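Local coordinates for protein carbamate kinase (Aeropyrum pernix, PDB 2E9Y) that probably acts as a carbamate kinase, transferring a phosphoryl group between carbamoyl phosphate and ADP, at residues T236-V241 / M275-V279. Sequence-based numbering, arbitrary orientation.
Sequences TDVPGV and MGPKV
Met275 reaches from the N-terminal part of helix 275-289 into the concave side of loop 236-241 and ends there with its methyl group. CG leaves anti to the backbone N (chi1 -170°), and two further bends, at chi2 and chi3, curl the chain so that CE lies among Thr236, Val238 and Gly240. CE stands 3.4 Å from Gly240 O and 3.8 Å from Val238 CG2; Thr236 CG2 is a looser neighbour. Gly240 O is buried here and has no hydrogen-bond partner in the model; the methyl group lies against this carbonyl oxygen. One atom back, Met275 SD passes Val241 CG2 at 4.1 Å. Val241 also touches the next turn of the helix: its CG1 lies 4.0 Å from Val279 CG2, the two side chains meeting nearly at right angles, and Phe270 packs on both valines. The loop follows strand 231-236 of the central mixed sheet in this amino acid kinase fold, leading into the small hairpin of strands 242-243 and 251-252, and the contact joins helix 275-289 to the loop that leaves the sheet. Thr236, still paired through its backbone with Gly296 and Leu298, meets the helix by way of Lys278. The lysine's aliphatic chain runs extended as far as CE, which sits 3.9 Å from Thr236 CB and 4.0 Å from Thr236 OG1; a final turn at chi4 (51°) sets the ammonium group, which forms a salt bridge with Asp217. Gly240 has a backbone conformation in which a beta carbon would press on the carbonyl oxygen of Pro239.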
ATOM      1  N   THR A 236     -12.759   6.950  19.332  1.00 26.10           N
ATOM      2  CA  THR A 236     -12.222   8.297  19.223  1.00 27.63           C
ATOM      3  C   THR A 236     -11.452   8.685  20.487  1.00 28.28           C
ATOM      4  O   THR A 236     -11.008   7.814  21.239  1.00 26.53           O
ATOM      5  CB  THR A 236     -13.366   9.298  18.949  1.00 28.66           C
ATOM      6  OG1 THR A 236     -12.831  10.616  18.775  1.00 31.71           O
ATOM      7  CG2 THR A 236     -14.367   9.285  20.091  1.00 28.64           C
ATOM      8  N   ASP A 237     -11.295   9.985  20.724  1.00 29.45           N
ATOM      9  CA  ASP A 237     -10.554  10.446  21.890  1.00 31.48           C
ATOM     10  C   ASP A 237     -11.442  11.000  23.006  1.00 32.25           C
ATOM     11  O   ASP A 237     -10.967  11.715  23.890  1.00 32.55           O
ATOM     12  CB  ASP A 237      -9.514  11.487  21.462  1.00 32.76           C
ATOM     13  CG  ASP A 237     -10.140  12.775  20.973  1.00 34.79           C
ATOM     14  OD1 ASP A 237     -11.286  12.738  20.470  1.00 35.93           O
ATOM     15  OD2 ASP A 237      -9.478  13.827  21.082  1.00 36.68           O
ATOM     16  N   VAL A 238     -12.730  10.670  22.954  1.00 31.48           N
ATOM     17  CA  VAL A 238     -13.695  11.093  23.969  1.00 31.86           C
ATOM     18  C   VAL A 238     -14.527   9.876  24.378  1.00 32.34           C
ATOM     19  O   VAL A 238     -14.636   8.910  23.622  1.00 31.21           O
ATOM     20  CB  VAL A 238     -14.629  12.214  23.449  1.00 32.42           C
ATOM     21  CG1 VAL A 238     -13.845  13.507  23.298  1.00 31.90           C
ATOM     22  CG2 VAL A 238     -15.247  11.813  22.119  1.00 31.29           C
ATOM     23  N   PRO A 239     -15.123   9.904  25.583  1.00 32.40           N
ATOM     24  CA  PRO A 239     -15.936   8.791  26.089  1.00 32.72           C
ATOM     25  C   PRO A 239     -17.169   8.408  25.270  1.00 31.41           C
ATOM     26  O   PRO A 239     -17.768   7.363  25.506  1.00 32.26           O
ATOM     27  CB  PRO A 239     -16.287   9.240  27.508  1.00 33.23           C
ATOM     28  CG  PRO A 239     -16.317  10.728  27.395  1.00 33.54           C
ATOM     29  CD  PRO A 239     -15.096  11.013  26.555  1.00 33.93           C
ATOM     30  N   GLY A 240     -17.548   9.245  24.313  1.00 31.49           N
ATOM     31  CA  GLY A 240     -18.703   8.926  23.491  1.00 31.14           C
ATOM     32  C   GLY A 240     -19.354  10.147  22.876  1.00 30.81           C
ATOM     33  O   GLY A 240     -18.674  11.092  22.476  1.00 31.19           O
ATOM     34  N   VAL A 241     -20.680  10.126  22.797  1.00 29.63           N
ATOM     35  CA  VAL A 241     -21.426  11.243  22.238  1.00 28.59           C
ATOM     36  C   VAL A 241     -21.994  12.069  23.387  1.00 30.28           C
ATOM     37  O   VAL A 241     -22.458  11.519  24.385  1.00 29.55           O
ATOM     38  CB  VAL A 241     -22.597  10.755  21.355  1.00 27.39           C
ATOM     39  CG1 VAL A 241     -23.301  11.942  20.725  1.00 27.14           C
ATOM     40  CG2 VAL A 241     -22.083   9.809  20.280  1.00 24.63           C
ATOM     41  N   MET A 275     -17.495  14.967  15.656  1.00 28.23           N
ATOM     42  CA  MET A 275     -18.507  14.012  16.089  1.00 26.88           C
ATOM     43  C   MET A 275     -19.703  13.861  15.155  1.00 26.41           C
ATOM     44  O   MET A 275     -20.370  12.829  15.170  1.00 25.09           O
ATOM     45  CB  MET A 275     -18.991  14.375  17.496  1.00 28.65           C
ATOM     46  CG  MET A 275     -19.873  13.319  18.142  1.00 28.71           C
ATOM     47  SD  MET A 275     -19.131  11.680  18.063  1.00 33.89           S
ATOM     48  CE  MET A 275     -17.821  11.808  19.280  1.00 33.01           C
ATOM     49  N   GLY A 276     -19.970  14.881  14.344  1.00 24.44           N
ATOM     50  CA  GLY A 276     -21.095  14.814  13.425  1.00 23.14           C
ATOM     51  C   GLY A 276     -21.072  13.593  12.521  1.00 22.91           C
ATOM     52  O   GLY A 276     -22.037  12.827  12.493  1.00 21.32           O
ATOM     53  N   PRO A 277     -19.992  13.389  11.751  1.00 22.20           N
ATOM     54  CA  PRO A 277     -19.893  12.235  10.853  1.00 21.12           C
ATOM     55  C   PRO A 277     -19.985  10.899  11.585  1.00 19.75           C
ATOM     56  O   PRO A 277     -20.522   9.929  11.052  1.00 19.16           O
ATOM     57  CB  PRO A 277     -18.534  12.436  10.186  1.00 23.16           C
ATOM     58  CG  PRO A 277     -18.421  13.921  10.127  1.00 24.00           C
ATOM     59  CD  PRO A 277     -18.888  14.334  11.502  1.00 23.02           C
ATOM     60  N   LYS A 278     -19.460  10.852  12.806  1.00 17.02           N
ATOM     61  CA  LYS A 278     -19.490   9.629  13.595  1.00 19.33           C
ATOM     62  C   LYS A 278     -20.924   9.287  14.003  1.00 19.32           C
ATOM     63  O   LYS A 278     -21.328   8.121  13.961  1.00 17.21           O
ATOM     64  CB  LYS A 278     -18.594   9.779  14.828  1.00 19.81           C
ATOM     65  CG  LYS A 278     -17.104   9.855  14.475  1.00 22.06           C
ATOM     66  CD  LYS A 278     -16.245  10.185  15.684  1.00 24.53           C
ATOM     67  CE  LYS A 278     -14.764  10.041  15.350  1.00 27.77           C
ATOM     68  NZ  LYS A 278     -14.398  10.773  14.111  1.00 29.16           N
ATOM     69  N   VAL A 279     -21.691  10.303  14.388  1.00 18.91           N
ATOM     70  CA  VAL A 279     -23.079  10.081  14.772  1.00 18.53           C
ATOM     71  C   VAL A 279     -23.863   9.663  13.532  1.00 18.53           C
ATOM     72  O   VAL A 279     -24.678   8.749  13.589  1.00 19.03           O
ATOM     73  CB  VAL A 279     -23.707  11.359  15.386  1.00 19.15           C
ATOM     74  CG1 VAL A 279     -25.231  11.231  15.456  1.00 20.73           C
ATOM     75  CG2 VAL A 279     -23.146  11.575  16.781  1.00 21.47           C
TER